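Lin1840 protein (Listeria innocua serovar 6a, PDB 4ZOC) probably hydrolyses terminal, non-reducing beta-D-glucosyl residues as a cytosolic family 3 beta-glucosidase of beta-1,2-glucan breakdown. Local coordinates at residues Ser109-Thr114 with Phe663-Leu668; Ser136-Leu141 with Val150-Gly155; Leu609-Leu614 with Leu624-Thr629; Lys616-Gly621 with Val717-Tyr722. The protein carries 2 engineered substitutions. All coordinates share one frame; numbering follows the deposited sequence. Where two conformers were deposited one is given.

How the contacts relate
The contacts run from the TIM barrel to the far end of the fibronectin type III-like domain. Contact 2 lies in the loop after barrel strand 133-134, centred about 3 Å from the chain centre, with the Glu152 side chain about 8 Å from a bound beta-D-glucopyranose. Contact 1, centred about 19 Å from the centre of contact 2, docks a strand of the fibronectin-like domain on the barrel. Contacts 3 and 4 belong to the two sheets of that domain, touching where Leu624 CB packs 3.8 Å from Leu618 CD2. Contacts 1 and 4 use the outermost strands of one sheet, centres about 30 Å apart; at contact 4 the Val719 side chain lies about 7 Å from the bound magnesium ion.

Contact 1. Residues Ser109-Thr114 with Phe663-Leu668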
loop_
_atom_site.group_PDB
_atom_site.type_symbol
_atom_site.label_atom_id
_atom_site.label_comp_id
_atom_site.label_asym_id
_atom_site.label_seq_id
_atom_site.Cartn_x
_atom_site.Cartn_y
_atom_site.Cartn_z
ATOM N N SER A 109 -12.047 23.697 -1.036
ATOM C CA SER A 109 -12.156 25.140 -1.012
ATOM C C SER A 109 -10.831 25.834 -1.191
ATOM O O SER A 109 -10.842 26.918 -1.722
ATOM C CB SER A 109 -12.809 25.705 0.258
ATOM O OG SER A 109 -11.898 25.751 1.344
ATOM N N PHE A 110 -9.721 25.217 -0.787
ATOM C CA PHE A 110 -8.389 25.900 -0.745
ATOM C C PHE A 110 -8.510 27.271 -0.096
ATOM O O PHE A 110 -7.781 28.236 -0.465
ATOM C CB PHE A 110 -7.797 25.935 -2.163
ATOM C CG PHE A 110 -7.107 24.674 -2.553
ATOM C CD1 PHE A 110 -7.865 23.543 -2.952
ATOM C CD2 PHE A 110 -5.711 24.642 -2.672
ATOM C CE1 PHE A 110 -7.284 22.388 -3.386
ATOM C CE2 PHE A 110 -5.107 23.468 -3.123
ATOM C CZ PHE A 110 -5.918 22.365 -3.477
ATOM N N ASP A 111 -9.455 27.381 0.876
ATOM C CA ASP A 111 -9.785 28.660 1.465
ATOM C C ASP A 111 -9.758 28.671 2.991
ATOM O O ASP A 111 -10.671 28.187 3.648
ATOM C CB ASP A 111 -11.115 29.199 0.896
ATOM C CG ASP A 111 -11.304 30.655 1.224
ATOM O OD1 ASP A 111 -10.503 31.488 0.717
ATOM O OD2 ASP A 111 -12.176 30.959 2.064
ATOM N N ARG A 112 -8.666 29.216 3.536
ATOM C CA ARG A 112 -8.398 29.213 4.961
ATOM C C ARG A 112 -9.573 29.882 5.699
ATOM O O ARG A 112 -10.029 29.372 6.712
ATOM C CB ARG A 112 -7.070 29.878 5.316
ATOM C CG ARG A 112 -5.831 29.159 4.816
ATOM C CD ARG A 112 -4.670 30.146 4.902
ATOM N NE ARG A 112 -3.363 29.619 4.505
ATOM C CZ ARG A 112 -2.896 29.690 3.241
ATOM N NH1 ARG A 112 -3.632 30.207 2.272
ATOM N NH2 ARG A 112 -1.677 29.257 2.958
ATOM N N GLU A 113 -10.063 31.017 5.209
ATOM C CA GLU A 113 -11.100 31.785 5.949
ATOM C C GLU A 113 -12.437 30.978 5.968
ATOM O O GLU A 113 -13.096 30.956 6.980
ATOM C CB GLU A 113 -11.252 33.178 5.378
ATOM C CG GLU A 113 -12.350 34.045 6.040
ATOM C CD GLU A 113 -12.132 34.380 7.448
ATOM O OE1 GLU A 113 -11.072 34.023 8.058
ATOM O OE2 GLU A 113 -13.073 35.005 7.984
ATOM N N THR A 114 -12.786 30.260 4.892
ATOM C CA THR A 114 -13.923 29.372 4.914
ATOM C C THR A 114 -13.839 28.372 6.061
ATOM O O THR A 114 -14.807 28.131 6.743
ATOM C CB THR A 114 -14.124 28.657 3.564
ATOM O OG1 THR A 114 -14.453 29.605 2.552
ATOM C CG2 THR A 114 -15.157 27.512 3.548
ATOM N N PHE A 663 -0.608 28.721 -1.466
ATOM C CA PHE A 663 -1.851 28.849 -2.256
ATOM C C PHE A 663 -2.659 30.050 -1.772
ATOM O O PHE A 663 -2.591 30.396 -0.577
ATOM C CB PHE A 663 -2.692 27.551 -2.159
ATOM C CG PHE A 663 -3.199 27.254 -0.763
ATOM C CD1 PHE A 663 -2.454 26.517 0.103
ATOM C CD2 PHE A 663 -4.439 27.727 -0.344
ATOM C CE1 PHE A 663 -2.930 26.230 1.343
ATOM C CE2 PHE A 663 -4.903 27.430 0.923
ATOM C CZ PHE A 663 -4.146 26.684 1.784
ATOM N N GLU A 664 -3.420 30.674 -2.670
ATOM C CA GLU A 664 -4.346 31.760 -2.336
ATOM C C GLU A 664 -5.467 31.751 -3.361
ATOM O O GLU A 664 -5.267 31.635 -4.595
ATOM C CB GLU A 664 -3.689 33.180 -2.381
ATOM C CG GLU A 664 -4.665 34.251 -1.956
ATOM C CD GLU A 664 -4.114 35.653 -1.830
ATOM O OE1 GLU A 664 -2.898 35.828 -1.594
ATOM O OE2 GLU A 664 -4.927 36.611 -1.952
ATOM N N LYS A 665 -6.655 31.816 -2.860
ATOM C CA LYS A 665 -7.840 31.896 -3.684
ATOM C C LYS A 665 -8.187 33.372 -3.921
ATOM O O LYS A 665 -8.300 34.149 -2.976
ATOM C CB LYS A 665 -9.013 31.178 -3.021
ATOM C CG LYS A 665 -10.217 31.040 -3.892
ATOM C CD LYS A 665 -11.169 30.089 -3.161
ATOM C CE LYS A 665 -11.938 29.261 -4.069
ATOM N NZ LYS A 665 -12.844 28.358 -3.314
ATOM N N VAL A 666 -8.319 33.741 -5.184
ATOM C CA VAL A 666 -8.373 35.178 -5.538
ATOM C C VAL A 666 -9.681 35.429 -6.254
ATOM O O VAL A 666 -9.977 34.778 -7.200
ATOM C CB VAL A 666 -7.168 35.610 -6.422
ATOM C CG1 VAL A 666 -7.161 37.103 -6.642
ATOM C CG2 VAL A 666 -5.821 35.249 -5.795
ATOM N N ALA A 667 -10.479 36.352 -5.729
ATOM C CA ALA A 667 -11.751 36.761 -6.301
ATOM C C ALA A 667 -11.571 37.967 -7.264
ATOM O O ALA A 667 -10.850 38.932 -6.946
ATOM C CB ALA A 667 -12.680 37.151 -5.181
ATOM N N LEU A 668 -12.129 37.849 -8.454
ATOM C CA LEU A 668 -11.924 38.857 -9.481
ATOM C C LEU A 668 -13.195 39.094 -10.249
ATOM O O LEU A 668 -13.781 38.151 -10.775
ATOM C CB LEU A 668 -10.874 38.389 -10.483
ATOM C CG LEU A 668 -9.489 38.190 -9.922
ATOM C CD1 LEU A 668 -8.693 37.324 -10.852
ATOM C CD2 LEU A 668 -8.737 39.487 -9.633
HETATM O O HOH W 1 -7.476 30.785 -0.364
HETATM O O HOH W 2 0.179 30.247 1.049
#
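The guanidinium of Arg112 lies flat on one face of the Phe663 ring, with centres 3.9 Å apart and planes 10° from parallel, in a stacked cation-pi pair. On the ring's other side stands Phe110, which turns its edge to Phe663 in a T-shaped pair with centroids 5.7 Å apart; its leading atom, Phe110 CD2, comes to 4.1 Å from Phe663 CD2. The rim of the Phe663 ring meets a polar atom, Phe110 O, 3.3 Å from Phe663 CE2. Phe663 is thus clasped between a charge and an aromatic edge. The guanidinium is fixed in its own plane as well: Arg112 NH1 gives an almost perfectly straight bond (178°) to Phe663 O at 3.0 Å, while NE pairs with Glu163 of helix 158-173. A chi1 of 64°, which sets CG of Phe663 between its backbone N and carbonyl carbon, stands the ring out from the strand, between Arg112 and Phe110.

Further along, Lys665 reaches past Asp111, and its NZ bonds to Ser109 O (2.9 Å) on a lone pair in the carbonyl plane; its main ionic partner is Glu373. A water bridges the backbones, donating to Phe110 O at 2.6 Å and accepting from Lys665 N at 2.8 Å. Asp111 N-caps helix 112-128, its OD2 taking bonds from Thr114 N and OG1. This is a domain interface: an edge strand of the fibronectin type III-like domain docks on the capped start of a TIM-barrel helix.

Contact 2. Residues Ser136-Leu141 with Val150-Gly155; sequences SPMLDL and VMESTG
Met138 lays its side chain across that of Glu152 at about a right angle, pinning together two parts of the long loop that follows strand 133-134 of the TIM barrel. The methionine leaves the backbone with CG anti to N, which places CG 3.8 Å from Glu152 CB; the bend at chi2 (-84°) then carries the sulfur over the Glu152-Ser153 peptide. There SD lies 3.8 Å from Ser153 CB and also takes a weak bond from Asp140 N at 3.6 Å, tying the thioether back to its own segment. Glu152 extends beyond this crossing to a salt bridge with Arg149, whereas the carboxylate of Asp140 turns to Tyr223 and His192. Two waters stitch the backbones: one links Met138 N to Glu152 O, the other Met138 O to Thr154 N. At the far end Leu141 brings a single methyl, CD1, to 3.8 Å from Gly155 O. Ser153 closes the contact with an ST turn in which its hydroxyl works both ways: OG accepts from Gly155 N at 3.1 Å, nearly straight at 173°, and donates to Asp140 O at 2.7 Å from a position tilted 26° off the carbonyl plane.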
loop_
_atom_site.group_PDB
_atom_site.type_symbol
_atom_site.label_atom_id
_atom_site.label_comp_id
_atom_site.label_asym_id
_atom_site.label_seq_id
_atom_site.Cartn_x
_atom_site.Cartn_y
_atom_site.Cartn_z
ATOM N N SER A 136 -11.858 17.638 16.905
ATOM C CA SER A 136 -11.542 18.177 15.602
ATOM C C SER A 136 -10.452 19.228 15.785
ATOM O O SER A 136 -10.360 19.849 16.847
ATOM C CB SER A 136 -12.807 18.810 14.961
ATOM O OG SER A 136 -12.553 19.544 13.780
ATOM N N PRO A 137 -9.562 19.412 14.806
ATOM C CA PRO A 137 -9.492 18.874 13.439
ATOM C C PRO A 137 -8.935 17.433 13.335
ATOM O O PRO A 137 -8.100 16.988 14.123
ATOM C CB PRO A 137 -8.565 19.840 12.751
ATOM C CG PRO A 137 -7.624 20.259 13.825
ATOM C CD PRO A 137 -8.500 20.388 15.053
ATOM N N MET A 138 -9.417 16.696 12.309
ATOM C CA MET A 138 -8.811 15.439 11.911
ATOM C C MET A 138 -7.748 15.740 10.843
ATOM O O MET A 138 -8.054 16.274 9.736
ATOM C CB MET A 138 -9.922 14.521 11.400
ATOM C CG MET A 138 -9.490 13.129 11.071
ATOM S SD MET A 138 -8.801 12.992 9.394
ATOM C CE MET A 138 -9.072 11.221 9.176
ATOM N N LEU A 139 -6.526 15.365 11.142
ATOM C CA LEU A 139 -5.336 15.774 10.358
ATOM C C LEU A 139 -4.549 14.610 9.783
ATOM O O LEU A 139 -3.362 14.722 9.480
ATOM C CB LEU A 139 -4.454 16.686 11.191
ATOM C CG LEU A 139 -5.156 17.996 11.593
ATOM C CD1 LEU A 139 -4.268 18.788 12.546
ATOM C CD2 LEU A 139 -5.447 18.863 10.357
ATOM N N ASP A 140 -5.233 13.475 9.591
ATOM C CA ASP A 140 -4.576 12.278 9.053
ATOM C C ASP A 140 -4.463 12.478 7.546
ATOM O O ASP A 140 -5.484 12.679 6.804
ATOM C CB ASP A 140 -5.416 11.020 9.378
ATOM C CG ASP A 140 -5.726 10.908 10.868
ATOM O OD1 ASP A 140 -4.915 11.346 11.716
ATOM O OD2 ASP A 140 -6.803 10.428 11.210
ATOM N N LEU A 141 -3.226 12.410 7.051
ATOM C CA LEU A 141 -2.955 12.438 5.618
ATOM C C LEU A 141 -3.560 11.187 4.987
ATOM O O LEU A 141 -3.458 10.085 5.569
ATOM C CB LEU A 141 -1.432 12.430 5.399
ATOM C CG LEU A 141 -0.924 12.562 3.962
ATOM C CD1 LEU A 141 -1.131 13.990 3.566
ATOM C CD2 LEU A 141 0.523 12.174 3.905
ATOM N N VAL A 150 -11.550 9.205 4.832
ATOM C CA VAL A 150 -11.056 10.261 3.997
ATOM C C VAL A 150 -11.980 11.470 4.099
ATOM O O VAL A 150 -11.487 12.605 3.950
ATOM C CB VAL A 150 -10.829 9.894 2.500
ATOM C CG1 VAL A 150 -9.750 8.807 2.404
ATOM C CG2 VAL A 150 -12.086 9.426 1.818
ATOM N N MET A 151 -13.279 11.260 4.348
ATOM C CA MET A 151 -14.216 12.402 4.384
ATOM C C MET A 151 -13.866 13.405 5.480
ATOM O O MET A 151 -14.296 14.530 5.419
ATOM C CB MET A 151 -15.651 11.929 4.615
ATOM C CG MET A 151 -15.846 11.089 5.913
ATOM S SD MET A 151 -17.253 11.563 6.935
ATOM C CE MET A 151 -16.789 13.216 7.378
ATOM N N GLU A 152 -13.131 12.949 6.484
ATOM C CA GLU A 152 -12.735 13.762 7.670
ATOM C C GLU A 152 -11.481 14.557 7.467
ATOM O O GLU A 152 -11.196 15.417 8.265
ATOM C CB GLU A 152 -12.548 12.867 8.889
ATOM C CG GLU A 152 -13.809 12.158 9.352
ATOM C CD GLU A 152 -13.442 11.000 10.242
ATOM O OE1 GLU A 152 -12.942 11.246 11.360
ATOM O OE2 GLU A 152 -13.712 9.842 9.839
ATOM N N SER A 153 -10.689 14.197 6.459
ATOM C CA SER A 153 -9.399 14.789 6.192
ATOM C C SER A 153 -9.575 15.843 5.133
ATOM O O SER A 153 -10.532 15.779 4.395
ATOM C CB SER A 153 -8.455 13.675 5.679
ATOM O OG SER A 153 -7.144 14.235 5.350
ATOM N N THR A 154 -8.594 16.770 4.983
ATOM C CA THR A 154 -8.604 17.675 3.888
ATOM C C THR A 154 -7.842 17.135 2.686
ATOM O O THR A 154 -7.692 17.904 1.691
ATOM C CB THR A 154 -8.189 19.136 4.319
ATOM O OG1 THR A 154 -6.924 19.151 5.044
ATOM C CG2 THR A 154 -9.312 19.724 5.234
ATOM N N GLY A 155 -7.282 15.905 2.742
ATOM C CA GLY A 155 -6.786 15.267 1.510
ATOM C C GLY A 155 -5.325 14.793 1.537
ATOM O O GLY A 155 -4.749 14.479 2.615
HETATM O O HOH W 3 -11.041 17.694 9.920
HETATM O O HOH W 4 -6.795 16.865 7.343
#

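Contact 3. Residues Leu609-Leu614 with Leu624-Thr629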
loop_
_atom_site.group_PDB
_atom_site.type_symbol
_atom_site.label_atom_id
_atom_site.label_comp_id
_atom_site.label_asym_id
_atom_site.label_seq_id
_atom_site.Cartn_x
_atom_site.Cartn_y
_atom_site.Cartn_z
ATOM N N LEU A 609 -2.482 34.193 -15.749
ATOM C CA LEU A 609 -1.547 34.414 -14.655
ATOM C C LEU A 609 -0.191 34.786 -15.230
ATOM O O LEU A 609 0.238 34.186 -16.179
ATOM C CB LEU A 609 -1.385 33.128 -13.816
ATOM C CG LEU A 609 -2.471 32.814 -12.825
ATOM C CD1 LEU A 609 -3.776 32.388 -13.499
ATOM C CD2 LEU A 609 -1.905 31.816 -11.839
ATOM N N LYS A 610 0.507 35.710 -14.600
ATOM C CA LYS A 610 1.868 36.077 -14.930
ATOM C C LYS A 610 2.687 36.152 -13.642
ATOM O O LYS A 610 2.333 36.869 -12.733
ATOM C CB LYS A 610 1.873 37.471 -15.634
ATOM C CG LYS A 610 3.240 38.058 -15.959
ATOM C CD LYS A 610 3.735 37.568 -17.327
ATOM C CE LYS A 610 5.229 37.746 -17.517
ATOM N NZ LYS A 610 5.625 37.089 -18.791
ATOM N N THR A 611 3.812 35.466 -13.624
ATOM C CA THR A 611 4.764 35.489 -12.499
ATOM C C THR A 611 5.856 36.544 -12.786
ATOM O O THR A 611 6.442 36.599 -13.871
ATOM C CB THR A 611 5.324 34.044 -12.262
ATOM O OG1 THR A 611 4.230 33.140 -11.986
ATOM C CG2 THR A 611 6.298 33.978 -11.153
ATOM N N SER A 612 6.059 37.433 -11.832
ATOM C CA SER A 612 7.114 38.452 -11.927
ATOM C C SER A 612 8.474 37.756 -11.915
ATOM O O SER A 612 8.611 36.633 -11.419
ATOM C CB SER A 612 6.994 39.422 -10.780
ATOM O OG SER A 612 5.734 40.047 -10.802
ATOM N N SER A 613 9.471 38.429 -12.509
ATOM C CA SER A 613 10.812 37.905 -12.618
ATOM C C SER A 613 11.332 37.408 -11.265
ATOM O O SER A 613 11.151 38.069 -10.266
ATOM C CB SER A 613 11.739 39.041 -13.167
ATOM O OG SER A 613 12.816 38.497 -13.889
ATOM N N LEU A 614 11.949 36.219 -11.265
ATOM C CA LEU A 614 12.423 35.577 -10.060
ATOM C C LEU A 614 13.925 35.568 -10.076
ATOM O O LEU A 614 14.481 35.442 -11.149
ATOM C CB LEU A 614 11.937 34.107 -9.976
ATOM C CG LEU A 614 10.456 33.868 -9.701
ATOM C CD1 LEU A 614 10.054 32.415 -10.001
ATOM C CD2 LEU A 614 10.128 34.222 -8.263
ATOM N N LEU A 624 12.293 32.773 -0.774
ATOM C CA LEU A 624 11.929 33.144 -2.093
ATOM C C LEU A 624 10.587 33.826 -2.105
ATOM O O LEU A 624 9.551 33.244 -1.661
ATOM C CB LEU A 624 11.948 31.912 -3.037
ATOM C CG LEU A 624 11.629 32.200 -4.482
ATOM C CD1 LEU A 624 12.812 32.834 -5.178
ATOM C CD2 LEU A 624 11.149 30.938 -5.194
ATOM N N HIS A 625 10.578 35.061 -2.631
ATOM C CA HIS A 625 9.363 35.833 -2.801
ATOM C C HIS A 625 8.818 35.710 -4.227
ATOM O O HIS A 625 9.491 36.019 -5.198
ATOM C CB HIS A 625 9.540 37.306 -2.418
ATOM C CG HIS A 625 9.885 37.479 -0.982
ATOM N ND1 HIS A 625 8.937 37.605 0.013
ATOM C CD2 HIS A 625 11.081 37.492 -0.369
ATOM C CE1 HIS A 625 9.543 37.728 1.172
ATOM N NE2 HIS A 625 10.846 37.630 0.966
ATOM N N VAL A 626 7.582 35.249 -4.326
ATOM C CA VAL A 626 6.960 34.936 -5.602
ATOM C C VAL A 626 5.767 35.847 -5.763
ATOM O O VAL A 626 4.851 35.887 -4.900
ATOM C CB VAL A 626 6.515 33.455 -5.671
ATOM C CG1 VAL A 626 5.915 33.188 -7.010
ATOM C CG2 VAL A 626 7.687 32.515 -5.403
ATOM N N GLU A 627 5.786 36.639 -6.826
ATOM C CA GLU A 627 4.740 37.616 -7.066
ATOM C C GLU A 627 3.988 37.236 -8.305
ATOM O O GLU A 627 4.583 36.981 -9.355
ATOM C CB GLU A 627 5.345 39.032 -7.258
ATOM C CG GLU A 627 4.285 40.093 -7.528
ATOM C CD GLU A 627 4.900 41.450 -7.742
ATOM O OE1 GLU A 627 4.833 42.249 -6.815
ATOM O OE2 GLU A 627 5.501 41.674 -8.818
ATOM N N VAL A 628 2.684 37.190 -8.195
ATOM C CA VAL A 628 1.857 36.672 -9.264
ATOM C C VAL A 628 0.743 37.657 -9.560
ATOM O O VAL A 628 0.016 38.048 -8.683
ATOM C CB VAL A 628 1.237 35.283 -8.955
ATOM C CG1 VAL A 628 0.470 34.749 -10.155
ATOM C CG2 VAL A 628 2.313 34.268 -8.538
ATOM N N THR A 629 0.614 38.011 -10.827
ATOM C CA THR A 629 -0.481 38.878 -11.292
ATOM C C THR A 629 -1.505 38.036 -12.006
ATOM O O THR A 629 -1.205 37.269 -12.935
ATOM C CB THR A 629 0.068 39.922 -12.275
ATOM O OG1 THR A 629 1.044 40.686 -11.574
ATOM C CG2 THR A 629 -0.997 40.859 -12.726
HETATM O O HOH W 5 3.426 39.252 -12.261
HETATM O O HOH W 6 7.887 36.666 -8.639
#
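Lys610 and Thr629 form an antiparallel hydrogen-bonded pair and Thr611 and Val628 the non-hydrogen-bonded pair beside it, the strand directions lying 151° apart. This is the edge of a three-stranded sheet in the beta sandwich of the fibronectin type III-like domain, strand 624-632 lying in the middle against strand 673-680. Lys610 N reaches Thr629 O at 2.9 Å, Thr629 N returns to Lys610 O at 2.8 Å, and Ser612 N adds a third bond to Glu627 O (2.9 Å) just after strand 607-611 ends. Beyond it the chains part, and a water replaces the direct link, donating to Ser612 O at 2.9 Å and accepting from Glu627 N at 2.8 Å.

The two faces differ in character. On one, Thr611, Val626 and Val628 turn to Val705 of the opposing sheet, as sandwich core. Leu609 extends this layer by setting CD2 4.1 Å from Val628 CG1. Leu614, past the divergence, leans back over the strand with a single branch: its CD2 lies 4.1 Å from Val626 CG2 and also touches the carbonyl O of His625.

The face carrying Lys610 and Thr629 is polar. One water there donates to both Lys610 O and Ser612 OG and also bonds Thr629 OG1. With OG anti to its carbonyl carbon (chi1 -59°), Ser612 points this hydroxyl at the extended Glu627 chain and donates to the anti lone pair of OE2 at 2.6 Å.

Contact 4. Residues Lys616-Gly621 with Val717-Tyr722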
loop_
_atom_site.group_PDB
_atom_site.type_symbol
_atom_site.label_atom_id
_atom_site.label_comp_id
_atom_site.label_asym_id
_atom_site.label_seq_id
_atom_site.Cartn_x
_atom_site.Cartn_y
_atom_site.Cartn_z
ATOM N N LYS A 616 17.609 34.004 -10.003
ATOM C CA LYS A 616 18.183 32.810 -10.543
ATOM C C LYS A 616 18.923 32.060 -9.411
ATOM O O LYS A 616 19.133 30.869 -9.516
ATOM C CB LYS A 616 19.142 33.149 -11.700
ATOM C CG LYS A 616 18.655 32.710 -13.056
ATOM C CD LYS A 616 19.122 31.255 -13.371
ATOM C CE LYS A 616 19.013 30.245 -12.199
ATOM N NZ LYS A 616 18.458 28.929 -12.592
ATOM N N GLU A 617 19.286 32.772 -8.338
ATOM C CA GLU A 617 20.036 32.208 -7.205
ATOM C C GLU A 617 19.428 32.700 -5.911
ATOM O O GLU A 617 18.784 33.727 -5.912
ATOM C CB GLU A 617 21.504 32.643 -7.294
ATOM C CG GLU A 617 22.138 32.034 -8.524
ATOM C CD GLU A 617 23.613 32.235 -8.610
ATOM O OE1 GLU A 617 24.292 31.211 -8.710
ATOM O OE2 GLU A 617 24.089 33.389 -8.522
ATOM N N LEU A 618 19.692 31.971 -4.830
ATOM C CA LEU A 618 19.215 32.240 -3.495
ATOM C C LEU A 618 20.270 31.686 -2.601
ATOM O O LEU A 618 20.937 30.641 -2.934
ATOM C CB LEU A 618 17.956 31.440 -3.254
ATOM C CG LEU A 618 16.788 31.962 -2.507
ATOM C CD1 LEU A 618 16.427 33.357 -2.958
ATOM C CD2 LEU A 618 15.653 30.977 -2.708
ATOM N N ASN A 619 20.502 32.371 -1.508
ATOM C CA ASN A 619 21.334 31.823 -0.467
ATOM C C ASN A 619 20.563 30.809 0.322
ATOM O O ASN A 619 19.347 30.798 0.279
ATOM C CB ASN A 619 21.833 32.937 0.412
ATOM C CG ASN A 619 22.930 33.765 -0.274
ATOM O OD1 ASN A 619 22.821 34.961 -0.364
ATOM N ND2 ASN A 619 23.984 33.124 -0.697
ATOM N N LEU A 620 21.272 29.948 1.022
ATOM C CA LEU A 620 20.659 29.084 1.964
ATOM C C LEU A 620 20.031 29.942 3.026
ATOM O O LEU A 620 20.524 31.054 3.364
ATOM C CB LEU A 620 21.682 28.164 2.586
ATOM C CG LEU A 620 22.328 27.111 1.673
ATOM C CD1 LEU A 620 23.741 26.691 2.099
ATOM C CD2 LEU A 620 21.377 25.886 1.516
ATOM N N GLY A 621 18.936 29.444 3.584
ATOM C CA GLY A 621 18.243 30.164 4.669
ATOM C C GLY A 621 17.407 31.346 4.178
ATOM O O GLY A 621 16.740 31.976 4.948
ATOM N N VAL A 717 15.734 27.797 -9.770
ATOM C CA VAL A 717 16.463 28.573 -8.776
ATOM C C VAL A 717 17.576 27.720 -8.241
ATOM O O VAL A 717 17.377 26.585 -7.803
ATOM C CB VAL A 717 15.600 29.011 -7.593
ATOM C CG1 VAL A 717 16.452 29.763 -6.599
ATOM C CG2 VAL A 717 14.412 29.839 -8.059
ATOM N N GLU A 718 18.776 28.250 -8.296
ATOM C CA GLU A 718 19.886 27.564 -7.736
ATOM C C GLU A 718 20.152 28.134 -6.316
ATOM O O GLU A 718 20.511 29.293 -6.168
ATOM C CB GLU A 718 21.116 27.715 -8.653
ATOM C CG GLU A 718 22.277 26.846 -8.217
ATOM C CD GLU A 718 22.122 25.359 -8.554
ATOM O OE1 GLU A 718 22.696 24.548 -7.760
ATOM O OE2 GLU A 718 21.531 24.989 -9.614
ATOM N N VAL A 719 20.030 27.272 -5.312
ATOM C CA VAL A 719 20.265 27.574 -3.921
ATOM C C VAL A 719 21.670 27.199 -3.512
ATOM O O VAL A 719 22.138 26.061 -3.718
ATOM C CB VAL A 719 19.200 26.878 -3.015
ATOM C CG1 VAL A 719 19.356 27.310 -1.559
ATOM C CG2 VAL A 719 17.820 27.305 -3.416
ATOM N N GLY A 720 22.427 28.160 -3.015
ATOM C CA GLY A 720 23.755 27.811 -2.453
ATOM C C GLY A 720 24.430 28.935 -1.725
ATOM O O GLY A 720 23.812 29.821 -1.382
ATOM N N GLY A 721 25.723 28.839 -1.482
ATOM C CA GLY A 721 26.488 29.957 -0.893
ATOM C C GLY A 721 26.444 29.962 0.603
ATOM O O GLY A 721 26.583 28.886 1.256
ATOM N N TYR A 722 26.203 31.133 1.180
ATOM C CA TYR A 722 26.125 31.249 2.613
ATOM C C TYR A 722 24.719 31.110 3.168
ATOM O O TYR A 722 23.754 31.074 2.411
ATOM C CB TYR A 722 26.787 32.579 3.080
ATOM C CG TYR A 722 26.132 33.800 2.523
ATOM C CD1 TYR A 722 25.034 34.323 3.112
ATOM C CD2 TYR A 722 26.633 34.432 1.344
ATOM C CE1 TYR A 722 24.410 35.499 2.609
ATOM C CE2 TYR A 722 26.040 35.585 0.843
ATOM C CZ TYR A 722 24.906 36.107 1.471
ATOM O OH TYR A 722 24.280 37.266 0.997
HETATM O O HOH W 7 23.239 29.871 -5.660
#
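Leu618 sets its CB 4.1 Å from CG2 of Val719 on the neighbouring strand and, less certainly because Val717 was modelled in two conformers, against CG1 of Val717. The other methyl of Val719, CG1, faces Leu620 CD2 at 3.9 Å, so that Val719 of one strand interlocks with the two leucines of the other. Parallel pairing 27° from exact alignment keeps them in step: Glu718 N bonds Lys616 O at 2.9 Å, Leu618 N bonds Glu718 O at 3.1 Å, and Gly720 N meets Leu618 O at 2.9 Å.

Where the strand turns its corner, the amide of Asn619 lies against Gly721, whose lack of a side chain lets ND2 come this close. Tyr722 closes over that amide; chi1 of 61° swings its ring back until Asn619 ND2 sits 3.5 Å above its centre, the amide and ring planes 33° apart. Asn619 ND2 also makes a weak bond to Gly720 O at 3.4 Å. Crystal neighbours touch Tyr722 and Gly721, and the lattice may influence this exposed end.

Apolar and polar surfaces thus separate across the edge of the sandwich sheet. Leu618, Val717 and Val719 are buried, with the magnesium ion about 7 Å from the Val719 side chain, while Glu718 on the other face makes a salt bridge with Arg284 of the second subunit, which makes this sheet edge part of the dimer interface.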